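Local coordinates for protein ofchtiv-allosamidin (Ostrinia furnacalis, PDB 6JMB) that probably hydrolyses chitin as a group IV insect chitinase of glycoside hydrolase family 18, and binds the inhibitor allosamidin in its cleft, at residues V80-I94 / L121-H135. Residues are numbered along the deposited sequence; the frame is centred on the assembly and turned at random.
Sequences VAVGGWSEGSAQYSI and LDVDWEYPNRRDTVH. With AMI (allosamizoline), chain C; NAA (2-acetamido-2-deoxy-beta-D-allopyranose), chain B; NAA (2-acetamido-2-deoxy-beta-D-allopyranose), chain D.
The carbonyl oxygen of Trp85 is gripped by both terminal nitrogens of Arg131 and by the backbone N of Gly88. NH1 of Arg131 comes in the carbonyl plane on a lone pair, 2.9 Å from Trp85 O, while NH2 stands above that plane. The same guanidinium lies flat on the indole of Trp85, planes 5° apart, with Arg131 CZ 3.5 Å from the centroid of the six-membered ring. A bend at chi3 (77°) folds the arginine over this face. NH1 also bonds Glu126 O.

Deeper in, Ser89 OG takes a nearly straight bond from Trp125 NE1 (2.9 Å), in the plane of the indole, and donates to Tyr127 O. Tyr92 CB sits over the centre of one indole face, 3.3 Å from the five-membered ring centroid, and Pro128 CG covers the opposite face. Replacing Trp125 with a leucine would probably leave Ser89 OG without its donor and open a gap between Tyr92 and Pro128. Asp132 OD1 accepts from Ser89 N on its syn lone pair (2.8 Å), with a weak bond from Ala90 N, at the start of helix 90-97. Ser93 OG accepts from His135 N and also bonds Asp139.

Strands 80-83 and 121-124 pair in parallel, ending with Gly84 N to Asp124 O. Beyond them, Asp124 OD2 lies 2.8 Å and Glu126 OE2 3.0 Å from allosamizoline N2, and Trp85 N bonds its O3. Asp122, Asp124 and Glu126 form the DxDxE signature of family 18 chitinases, which runs off the C-terminal end of a TIM-barrel strand into the loop after it.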
ATOM      1  N   VAL A  80      -3.290  -2.114 -13.534  1.00 10.25           N
ATOM      2  CA  VAL A  80      -4.389  -1.306 -13.024  1.00  9.93           C
ATOM      3  C   VAL A  80      -4.934  -2.008 -11.782  1.00 10.33           C
ATOM      4  O   VAL A  80      -5.065  -3.241 -11.758  1.00 11.15           O
ATOM      5  CB  VAL A  80      -5.464  -1.060 -14.102  1.00 11.53           C
ATOM      6  CG1 VAL A  80      -6.197  -2.360 -14.504  1.00 11.07           C
ATOM      7  CG2 VAL A  80      -6.445   0.007 -13.658  1.00 11.93           C
ATOM      8  N   ALA A  81      -5.187  -1.233 -10.730  1.00  9.24           N
ATOM      9  CA  ALA A  81      -5.684  -1.773  -9.467  1.00  9.28           C
ATOM     10  C   ALA A  81      -7.175  -1.498  -9.324  1.00 10.04           C
ATOM     11  O   ALA A  81      -7.622  -0.358  -9.488  1.00  9.93           O
ATOM     12  CB  ALA A  81      -4.938  -1.162  -8.278  1.00 10.26           C
ATOM     13  N   VAL A  82      -7.940  -2.544  -9.017  1.00  9.25           N
ATOM     14  CA  VAL A  82      -9.371  -2.423  -8.765  1.00 10.03           C
ATOM     15  C   VAL A  82      -9.613  -2.512  -7.265  1.00 10.72           C
ATOM     16  O   VAL A  82      -9.034  -3.368  -6.581  1.00 10.68           O
ATOM     17  CB  VAL A  82     -10.167  -3.494  -9.536  1.00  9.72           C
ATOM     18  CG1 VAL A  82      -9.802  -4.918  -9.075  1.00 11.95           C
ATOM     19  CG2 VAL A  82     -11.669  -3.238  -9.426  1.00 12.54           C
ATOM     20  N   GLY A  83     -10.453  -1.622  -6.751  1.00  9.80           N
ATOM     21  CA  GLY A  83     -10.827  -1.672  -5.355  1.00  9.70           C
ATOM     22  C   GLY A  83     -10.307  -0.493  -4.569  1.00  9.66           C
ATOM     23  O   GLY A  83     -10.526   0.663  -4.947  1.00 10.62           O
ATOM     24  N   GLY A  84      -9.625  -0.778  -3.470  1.00  9.54           N
ATOM     25  CA  GLY A  84      -9.163   0.259  -2.576  1.00  9.99           C
ATOM     26  C   GLY A  84     -10.120   0.479  -1.420  1.00  9.94           C
ATOM     27  O   GLY A  84     -11.285   0.076  -1.448  1.00 10.76           O
ATOM     28  N   TRP A  85      -9.609   1.153  -0.385  1.00 10.31           N
ATOM     29  CA  TRP A  85     -10.384   1.396   0.827  1.00 11.75           C
ATOM     30  C   TRP A  85     -11.731   2.056   0.528  1.00 11.38           C
ATOM     31  O   TRP A  85     -12.778   1.609   1.013  1.00 12.29           O
ATOM     32  CB  TRP A  85      -9.555   2.266   1.778  1.00 12.09           C
ATOM     33  CG  TRP A  85     -10.267   2.645   3.031  1.00 14.05           C
ATOM     34  CD1 TRP A  85     -10.811   3.862   3.332  1.00 17.89           C
ATOM     35  CD2 TRP A  85     -10.507   1.806   4.161  1.00 13.68           C
ATOM     36  NE1 TRP A  85     -11.380   3.827   4.581  1.00 19.36           N
ATOM     37  CE2 TRP A  85     -11.205   2.576   5.112  1.00 16.26           C
ATOM     38  CE3 TRP A  85     -10.200   0.477   4.461  1.00 13.87           C
ATOM     39  CZ2 TRP A  85     -11.603   2.058   6.343  1.00 16.68           C
ATOM     40  CZ3 TRP A  85     -10.593  -0.034   5.686  1.00 15.55           C
ATOM     41  CH2 TRP A  85     -11.285   0.756   6.611  1.00 16.82           C
ATOM     42  N   SER A  86     -11.729   3.119  -0.277  1.00 11.87           N
ATOM     43  CA  SER A  86     -12.968   3.863  -0.506  1.00 11.06           C
ATOM     44  C   SER A  86     -14.000   3.073  -1.303  1.00 13.19           C
ATOM     45  O   SER A  86     -15.184   3.428  -1.282  1.00 16.24           O
ATOM     46  CB  SER A  86     -12.679   5.179  -1.228  1.00 14.95           C
ATOM     47  OG  SER A  86     -11.785   5.990  -0.483  1.00 23.27           O
ATOM     48  N   GLU A  87     -13.585   2.025  -2.014  1.00 11.33           N
ATOM     49  CA  GLU A  87     -14.512   1.224  -2.805  1.00 12.67           C
ATOM     50  C   GLU A  87     -15.330   0.255  -1.960  1.00 14.44           C
ATOM     51  O   GLU A  87     -16.328  -0.280  -2.452  1.00 16.70           O
ATOM     52  CB  GLU A  87     -13.748   0.458  -3.890  1.00 12.49           C
ATOM     53  CG  GLU A  87     -13.699   1.163  -5.238  1.00 12.39           C
ATOM     54  CD  GLU A  87     -15.000   0.998  -5.997  1.00 14.66           C
ATOM     55  OE1 GLU A  87     -15.286  -0.128  -6.472  1.00 14.80           O
ATOM     56  OE2 GLU A  87     -15.738   2.002  -6.109  1.00 15.98           O
ATOM     57  N   GLY A  88     -14.928  -0.000  -0.720  1.00 13.17           N
ATOM     58  CA  GLY A  88     -15.732  -0.843   0.146  1.00 14.04           C
ATOM     59  C   GLY A  88     -15.722  -2.308  -0.267  1.00 11.71           C
ATOM     60  O   GLY A  88     -14.960  -2.752  -1.116  1.00 12.79           O
ATOM     61  N   SER A  89     -16.616  -3.062   0.360  1.00 11.88           N
ATOM     62  CA  SER A  89     -16.635  -4.508   0.211  1.00 12.01           C
ATOM     63  C   SER A  89     -17.907  -5.062  -0.422  1.00 11.56           C
ATOM     64  O   SER A  89     -17.826  -6.062  -1.137  1.00 11.62           O
ATOM     65  CB  SER A  89     -16.389  -5.173   1.576  1.00 10.97           C
ATOM     66  OG  SER A  89     -16.347  -6.579   1.467  1.00 11.55           O
ATOM     67  N   ALA A  90     -19.062  -4.417  -0.215  1.00 12.12           N
ATOM     68  CA  ALA A  90     -20.349  -4.986  -0.615  1.00 12.03           C
ATOM     69  C   ALA A  90     -20.390  -5.381  -2.089  1.00 11.86           C
ATOM     70  O   ALA A  90     -20.834  -6.483  -2.439  1.00 12.06           O
ATOM     71  CB  ALA A  90     -21.464  -3.987  -0.314  1.00 13.67           C
ATOM     72  N   GLN A  91     -19.962  -4.486  -2.979  1.00 12.46           N
ATOM     73  CA  GLN A  91     -20.110  -4.783  -4.401  1.00 12.35           C
ATOM     74  C   GLN A  91     -19.220  -5.947  -4.818  1.00 11.54           C
ATOM     75  O   GLN A  91     -19.610  -6.753  -5.672  1.00 11.94           O
ATOM     76  CB  GLN A  91     -19.812  -3.549  -5.247  1.00 14.56           C
ATOM     77  CG  GLN A  91     -20.807  -2.417  -5.064  1.00 17.53           C
ATOM     78  CD  GLN A  91     -20.334  -1.126  -5.696  1.00 21.92           C
ATOM     79  OE1 GLN A  91     -20.913  -0.662  -6.679  1.00 20.36           O
ATOM     80  NE2 GLN A  91     -19.282  -0.541  -5.139  1.00 23.39           N
ATOM     81  N   TYR A  92     -18.028  -6.053  -4.210  1.00 11.00           N
ATOM     82  CA  TYR A  92     -17.116  -7.159  -4.496  1.00 11.23           C
ATOM     83  C   TYR A  92     -17.667  -8.469  -3.958  1.00 10.80           C
ATOM     84  O   TYR A  92     -17.550  -9.516  -4.608  1.00 11.06           O
ATOM     85  CB  TYR A  92     -15.722  -6.848  -3.917  1.00 10.66           C
ATOM     86  CG  TYR A  92     -15.132  -5.643  -4.600  1.00 11.29           C
ATOM     87  CD1 TYR A  92     -15.434  -4.360  -4.163  1.00 11.22           C
ATOM     88  CD2 TYR A  92     -14.347  -5.780  -5.734  1.00 12.90           C
ATOM     89  CE1 TYR A  92     -14.956  -3.250  -4.827  1.00 13.24           C
ATOM     90  CE2 TYR A  92     -13.860  -4.675  -6.402  1.00 12.03           C
ATOM     91  CZ  TYR A  92     -14.165  -3.416  -5.940  1.00 11.93           C
ATOM     92  OH  TYR A  92     -13.695  -2.309  -6.611  1.00 13.49           O
ATOM     93  N   SER A  93     -18.285  -8.419  -2.777  1.00 11.15           N
ATOM     94  CA  SER A  93     -18.928  -9.596  -2.204  1.00 10.84           C
ATOM     95  C   SER A  93     -20.049 -10.100  -3.107  1.00 12.37           C
ATOM     96  O   SER A  93     -20.156 -11.303  -3.375  1.00 12.88           O
ATOM     97  CB  SER A  93     -19.461  -9.232  -0.820  1.00 11.48           C
ATOM     98  OG  SER A  93     -20.109 -10.329  -0.206  1.00 12.37           O
ATOM     99  N   ILE A  94     -20.891  -9.187  -3.595  1.00 12.00           N
ATOM    100  CA  ILE A  94     -21.978  -9.574  -4.495  1.00 12.69           C
ATOM    101  C   ILE A  94     -21.424 -10.126  -5.803  1.00 13.14           C
ATOM    102  O   ILE A  94     -21.850 -11.184  -6.280  1.00 13.31           O
ATOM    103  CB  ILE A  94     -22.915  -8.380  -4.736  1.00 12.88           C
ATOM    104  CG1 ILE A  94     -23.633  -7.999  -3.445  1.00 13.61           C
ATOM    105  CG2 ILE A  94     -23.919  -8.706  -5.837  1.00 13.47           C
ATOM    106  CD1 ILE A  94     -24.272  -6.626  -3.507  1.00 16.18           C
ATOM    107  N   LEU A 121      -3.754  -6.938 -13.875  1.00 10.43           N
ATOM    108  CA  LEU A 121      -4.726  -6.458 -12.906  1.00 10.40           C
ATOM    109  C   LEU A 121      -4.225  -6.743 -11.500  1.00 10.37           C
ATOM    110  O   LEU A 121      -3.740  -7.843 -11.215  1.00 10.83           O
ATOM    111  CB  LEU A 121      -6.064  -7.191 -13.096  1.00 10.97           C
ATOM    112  CG  LEU A 121      -7.185  -6.840 -12.113  1.00 10.49           C
ATOM    113  CD1 LEU A 121      -7.681  -5.422 -12.346  1.00 12.06           C
ATOM    114  CD2 LEU A 121      -8.331  -7.837 -12.216  1.00 12.04           C
ATOM    115  N   ASP A 122      -4.354  -5.753 -10.624  1.00 10.41           N
ATOM    116  CA  ASP A 122      -4.135  -5.918  -9.196  1.00  9.85           C
ATOM    117  C   ASP A 122      -5.489  -5.823  -8.511  1.00  9.42           C
ATOM    118  O   ASP A 122      -6.242  -4.873  -8.753  1.00 10.94           O
ATOM    119  CB  ASP A 122      -3.210  -4.811  -8.681  1.00  9.99           C
ATOM    120  CG  ASP A 122      -2.921  -4.933  -7.203  1.00 11.01           C
ATOM    121  OD1 ASP A 122      -2.517  -6.029  -6.753  1.00 11.23           O
ATOM    122  OD2 ASP A 122      -3.094  -3.928  -6.481  1.00 12.81           O
ATOM    123  N   VAL A 123      -5.815  -6.807  -7.680  1.00 10.39           N
ATOM    124  CA  VAL A 123      -7.097  -6.836  -6.982  1.00 10.86           C
ATOM    125  C   VAL A 123      -6.879  -6.400  -5.540  1.00 10.27           C
ATOM    126  O   VAL A 123      -6.121  -7.040  -4.795  1.00 10.00           O
ATOM    127  CB  VAL A 123      -7.755  -8.221  -7.056  1.00 10.63           C
ATOM    128  CG1 VAL A 123      -9.127  -8.179  -6.398  1.00 12.31           C
ATOM    129  CG2 VAL A 123      -7.876  -8.671  -8.507  1.00 12.34           C
ATOM    130  N   ASP A 124      -7.531  -5.301  -5.155  1.00  9.47           N
ATOM    131  CA  ASP A 124      -7.443  -4.723  -3.817  1.00  9.09           C
ATOM    132  C   ASP A 124      -8.842  -4.612  -3.210  1.00  9.34           C
ATOM    133  O   ASP A 124      -9.322  -3.514  -2.914  1.00 10.73           O
ATOM    134  CB  ASP A 124      -6.755  -3.353  -3.905  1.00 10.85           C
ATOM    135  CG  ASP A 124      -6.615  -2.665  -2.562  1.00 11.65           C
ATOM    136  OD1 ASP A 124      -6.583  -3.350  -1.522  1.00 12.53           O
ATOM    137  OD2 ASP A 124      -6.528  -1.422  -2.552  1.00 11.09           O
ATOM    138  N   TRP A 125      -9.515  -5.747  -3.042  1.00  9.50           N
ATOM    139  CA  TRP A 125     -10.817  -5.781  -2.390  1.00  9.49           C
ATOM    140  C   TRP A 125     -10.600  -5.647  -0.888  1.00 10.25           C
ATOM    141  O   TRP A 125      -9.941  -6.493  -0.276  1.00 10.77           O
ATOM    142  CB  TRP A 125     -11.478  -7.115  -2.741  1.00  9.86           C
ATOM    143  CG  TRP A 125     -12.743  -7.507  -2.006  1.00  9.69           C
ATOM    144  CD1 TRP A 125     -13.441  -6.795  -1.063  1.00  9.93           C
ATOM    145  CD2 TRP A 125     -13.452  -8.734  -2.188  1.00  9.71           C
ATOM    146  NE1 TRP A 125     -14.544  -7.517  -0.648  1.00 10.62           N
ATOM    147  CE2 TRP A 125     -14.565  -8.712  -1.319  1.00  9.23           C
ATOM    148  CE3 TRP A 125     -13.249  -9.853  -3.000  1.00  9.72           C
ATOM    149  CZ2 TRP A 125     -15.477  -9.771  -1.247  1.00 10.00           C
ATOM    150  CZ3 TRP A 125     -14.154 -10.904  -2.933  1.00 10.86           C
ATOM    151  CH2 TRP A 125     -15.250 -10.857  -2.051  1.00 10.54           C
ATOM    152  N   GLU A 126     -11.150  -4.591  -0.289  1.00 10.41           N
ATOM    153  CA  GLU A 126     -10.952  -4.313   1.135  1.00  9.98           C
ATOM    154  C   GLU A 126     -12.293  -4.396   1.867  1.00 10.50           C
ATOM    155  O   GLU A 126     -12.999  -3.392   1.994  1.00 11.25           O
ATOM    156  CB  GLU A 126     -10.252  -2.950   1.320  1.00 11.19           C
ATOM    157  CG  GLU A 126      -8.925  -2.892   0.553  1.00 10.68           C
ATOM    158  CD  GLU A 126      -7.966  -1.815   1.016  1.00 11.30           C
ATOM    159  OE1 GLU A 126      -8.320  -0.986   1.876  1.00 13.38           O
ATOM    160  OE2 GLU A 126      -6.819  -1.813   0.515  1.00 12.53           O
ATOM    161  N   TYR A 127     -12.666  -5.586   2.359  1.00 10.51           N
ATOM    162  CA  TYR A 127     -11.924  -6.843   2.273  1.00 10.19           C
ATOM    163  C   TYR A 127     -12.971  -7.944   2.251  1.00 10.41           C
ATOM    164  O   TYR A 127     -14.089  -7.745   2.733  1.00 10.40           O
ATOM    165  CB  TYR A 127     -11.107  -7.084   3.544  1.00 11.07           C
ATOM    166  CG  TYR A 127     -10.087  -6.034   3.854  1.00 12.53           C
ATOM    167  CD1 TYR A 127      -8.806  -6.118   3.324  1.00 13.15           C
ATOM    168  CD2 TYR A 127     -10.393  -4.960   4.681  1.00 14.39           C
ATOM    169  CE1 TYR A 127      -7.859  -5.161   3.595  1.00 16.88           C
ATOM    170  CE2 TYR A 127      -9.440  -3.992   4.956  1.00 15.46           C
ATOM    171  CZ  TYR A 127      -8.182  -4.110   4.408  1.00 18.34           C
ATOM    172  OH  TYR A 127      -7.222  -3.169   4.678  1.00 36.75           O
ATOM    173  N   PRO A 128     -12.615  -9.122   1.750  1.00  9.79           N
ATOM    174  CA  PRO A 128     -13.526 -10.265   1.872  1.00 10.12           C
ATOM    175  C   PRO A 128     -13.935 -10.473   3.323  1.00 10.64           C
ATOM    176  O   PRO A 128     -13.104 -10.422   4.237  1.00 11.06           O
ATOM    177  CB  PRO A 128     -12.691 -11.437   1.347  1.00 10.24           C
ATOM    178  CG  PRO A 128     -11.711 -10.794   0.401  1.00  9.92           C
ATOM    179  CD  PRO A 128     -11.379  -9.467   1.027  1.00 10.33           C
ATOM    180  N   ASN A 129     -15.240 -10.661   3.534  1.00 10.74           N
ATOM    181  CA  ASN A 129     -15.778 -11.009   4.852  1.00 10.98           C
ATOM    182  C   ASN A 129     -15.536  -9.914   5.891  1.00 12.56           C
ATOM    183  O   ASN A 129     -15.485 -10.179   7.096  1.00 13.34           O
ATOM    184  CB  ASN A 129     -15.256 -12.372   5.320  1.00 11.47           C
ATOM    185  CG  ASN A 129     -15.927 -12.867   6.585  1.00 13.00           C
ATOM    186  OD1 ASN A 129     -17.123 -12.663   6.793  1.00 13.91           O
ATOM    187  ND2 ASN A 129     -15.144 -13.507   7.449  1.00 12.36           N
ATOM    188  N   ARG A 130     -15.390  -8.665   5.454  1.00 11.44           N
ATOM    189  CA  ARG A 130     -15.227  -7.557   6.382  1.00 12.99           C
ATOM    190  C   ARG A 130     -15.994  -6.344   5.882  1.00 11.19           C
ATOM    191  O   ARG A 130     -16.478  -6.306   4.748  1.00 12.91           O
ATOM    192  CB  ARG A 130     -13.751  -7.207   6.598  1.00 12.41           C
ATOM    193  CG  ARG A 130     -12.949  -8.342   7.211  1.00 14.53           C
ATOM    194  CD  ARG A 130     -11.495  -7.990   7.392  1.00 15.86           C
ATOM    195  NE  ARG A 130     -11.324  -6.870   8.302  1.00 20.25           N
ATOM    196  CZ  ARG A 130     -10.188  -6.195   8.430  1.00 18.87           C
ATOM    197  NH1 ARG A 130      -9.130  -6.533   7.710  1.00 17.22           N
ATOM    198  NH2 ARG A 130     -10.112  -5.179   9.279  1.00 27.76           N
ATOM    199  N   ARG A 131     -16.095  -5.344   6.753  1.00 13.23           N
ATOM    200  CA  ARG A 131     -16.734  -4.062   6.439  1.00 13.80           C
ATOM    201  C   ARG A 131     -18.163  -4.337   5.974  1.00 15.99           C
ATOM    202  O   ARG A 131     -18.895  -5.065   6.666  1.00 18.04           O
ATOM    203  CB  ARG A 131     -15.849  -3.259   5.496  1.00 13.56           C
ATOM    204  CG  ARG A 131     -14.474  -2.962   6.066  1.00 12.93           C
ATOM    205  CD  ARG A 131     -13.600  -2.250   5.044  1.00 14.10           C
ATOM    206  NE  ARG A 131     -13.945  -0.837   4.906  1.00 15.18           N
ATOM    207  CZ  ARG A 131     -13.707  -0.110   3.814  1.00 14.10           C
ATOM    208  NH1 ARG A 131     -13.147  -0.667   2.747  1.00 12.06           N
ATOM    209  NH2 ARG A 131     -14.034   1.175   3.787  1.00 14.73           N
ATOM    210  N   ASP A 132     -18.603  -3.799   4.833  1.00 13.95           N
ATOM    211  CA  ASP A 132     -19.976  -3.976   4.378  1.00 14.13           C
ATOM    212  C   ASP A 132     -20.162  -5.209   3.499  1.00 13.73           C
ATOM    213  O   ASP A 132     -21.021  -5.202   2.609  1.00 15.02           O
ATOM    214  CB  ASP A 132     -20.515  -2.703   3.713  1.00 14.06           C
ATOM    215  CG  ASP A 132     -19.699  -2.263   2.514  1.00 17.56           C
ATOM    216  OD1 ASP A 132     -18.574  -2.759   2.349  1.00 17.05           O
ATOM    217  OD2 ASP A 132     -20.186  -1.411   1.737  1.00 21.94           O
ATOM    218  N   THR A 133     -19.396  -6.273   3.749  1.00 13.38           N
ATOM    219  CA  THR A 133     -19.602  -7.542   3.062  1.00 12.93           C
ATOM    220  C   THR A 133     -21.067  -7.953   3.108  1.00 13.57           C
ATOM    221  O   THR A 133     -21.763  -7.744   4.107  1.00 15.60           O
ATOM    222  CB  THR A 133     -18.743  -8.639   3.702  1.00 12.12           C
ATOM    223  OG1 THR A 133     -19.107  -9.904   3.138  1.00 13.14           O
ATOM    224  CG2 THR A 133     -18.953  -8.701   5.217  1.00 13.20           C
ATOM    225  N   VAL A 134     -21.535  -8.542   2.013  1.00 13.52           N
ATOM    226  CA  VAL A 134     -22.901  -9.028   1.913  1.00 13.57           C
ATOM    227  C   VAL A 134     -22.997 -10.505   2.264  1.00 15.98           C
ATOM    228  O   VAL A 134     -23.930 -10.920   2.953  1.00 17.79           O
ATOM    229  CB  VAL A 134     -23.458  -8.741   0.501  1.00 14.05           C
ATOM    230  CG1 VAL A 134     -24.786  -9.456   0.268  1.00 17.54           C
ATOM    231  CG2 VAL A 134     -23.599  -7.245   0.276  1.00 15.95           C
ATOM    232  N   HIS A 135     -22.030 -11.308   1.825  1.00 13.75           N
ATOM    233  CA  HIS A 135     -22.087 -12.755   1.980  1.00 15.32           C
ATOM    234  C   HIS A 135     -21.178 -13.288   3.080  1.00 15.08           C
ATOM    235  O   HIS A 135     -21.099 -14.509   3.262  1.00 16.13           O
ATOM    236  CB  HIS A 135     -21.781 -13.447   0.648  1.00 15.49           C
ATOM    237  CG  HIS A 135     -22.788 -13.157  -0.420  1.00 15.40           C
ATOM    238  ND1 HIS A 135     -24.122 -13.489  -0.295  1.00 18.82           N
ATOM    239  CD2 HIS A 135     -22.661 -12.556  -1.627  1.00 15.67           C
ATOM    240  CE1 HIS A 135     -24.771 -13.108  -1.383  1.00 19.60           C
ATOM    241  NE2 HIS A 135     -23.906 -12.544  -2.209  1.00 17.21           N
TER
HETATM  242  C1  AMI C 501      -3.925   1.061   0.985  1.00 11.03           C
HETATM  243  C2  AMI C 501      -5.240   0.866   0.129  1.00 10.26           C
HETATM  244  C3  AMI C 501      -5.595   2.206  -0.284  1.00 10.71           C
HETATM  245  C4  AMI C 501      -5.094   3.135   0.896  1.00 11.28           C
HETATM  246  C5  AMI C 501      -3.759   2.601   1.112  1.00 10.67           C
HETATM  247  C6  AMI C 501      -3.139   3.016   2.496  1.00 12.13           C
HETATM  248  C7  AMI C 501      -3.512  -0.091  -0.866  1.00 10.95           C
HETATM  249  C8  AMI C 501      -3.470  -1.568  -2.939  1.00 12.48           C
HETATM  250  C9  AMI C 501      -1.286  -1.013  -1.719  1.00 11.28           C
HETATM  251  N2  AMI C 501      -4.904   0.084  -0.864  1.00 10.75           N
HETATM  252  N7  AMI C 501      -2.763  -0.892  -1.843  1.00 11.24           N
HETATM  253  O3  AMI C 501      -6.996   2.302  -0.538  1.00 11.72           O
HETATM  254  O4  AMI C 501      -4.958   4.510   0.563  1.00 10.51           O
HETATM  255  O6  AMI C 501      -4.043   2.654   3.520  1.00 13.86           O
HETATM  256  O7  AMI C 501      -2.864   0.539   0.154  1.00 10.96           O
HETATM  257  C1  NAA B   1      -6.137   5.242   0.686  1.00 11.11           C
HETATM  258  C2  NAA B   1      -5.803   6.722   0.792  1.00 10.81           C
HETATM  259  C3  NAA B   1      -7.009   7.581   0.748  1.00 13.48           C
HETATM  260  C4  NAA B   1      -7.823   7.304  -0.502  1.00 14.28           C
HETATM  261  C5  NAA B   1      -8.164   5.821  -0.561  1.00 11.56           C
HETATM  262  C6  NAA B   1      -8.920   5.440  -1.798  1.00 10.66           C
HETATM  263  C7  NAA B   1      -3.642   7.205   2.079  1.00 12.82           C
HETATM  264  C8  NAA B   1      -2.911   7.278   3.424  1.00 14.88           C
HETATM  265  N2  NAA B   1      -5.078   6.835   2.104  1.00 12.91           N
HETATM  266  O3  NAA B   1      -7.795   7.306   1.948  1.00 14.96           O
HETATM  267  O4  NAA B   1      -9.066   8.036  -0.524  1.00 15.49           O
HETATM  268  O5  NAA B   1      -6.921   5.053  -0.564  1.00 10.91           O
HETATM  269  O6  NAA B   1      -9.243   4.070  -1.691  1.00 11.54           O
HETATM  270  O7  NAA B   1      -3.105   7.444   1.065  1.00 12.03           O
HETATM  271  C1  NAA D   2      -8.861   9.365  -0.742  1.00 22.12           C
HETATM  272  C2  NAA D   2      -9.990   9.921  -1.597  1.00 23.97           C
HETATM  273  C3  NAA D   2      -9.940  11.423  -1.653  1.00 26.48           C
HETATM  274  C4  NAA D   2      -9.913  12.062  -0.306  1.00 31.79           C
HETATM  275  C5  NAA D   2      -8.780  11.462   0.533  1.00 30.58           C
HETATM  276  C6  NAA D   2      -8.830  11.881   1.956  1.00 35.08           C
HETATM  277  C7  NAA D   2     -10.608   8.233  -3.456  1.00 25.33           C
HETATM  278  C8  NAA D   2     -10.388   7.695  -4.880  1.00 25.21           C
HETATM  279  N2  NAA D   2      -9.796   9.394  -2.972  1.00 22.07           N
HETATM  280  O3  NAA D   2      -8.686  11.774  -2.278  1.00 35.82           O
HETATM  281  O4  NAA D   2      -9.620  13.454  -0.495  1.00 40.60           O
HETATM  282  O5  NAA D   2      -8.881   9.985   0.607  1.00 29.19           O
HETATM  283  O6  NAA D   2      -8.189  10.816   2.682  1.00 48.54           O
HETATM  284  O7  NAA D   2     -11.437   7.727  -2.725  1.00 27.22           O
HETATM  285  O   HOH W   1     -12.315  -2.536  -1.916  1.00 10.15           O
HETATM  286  O   HOH W   2     -24.259 -12.194  -4.980  1.00 19.18           O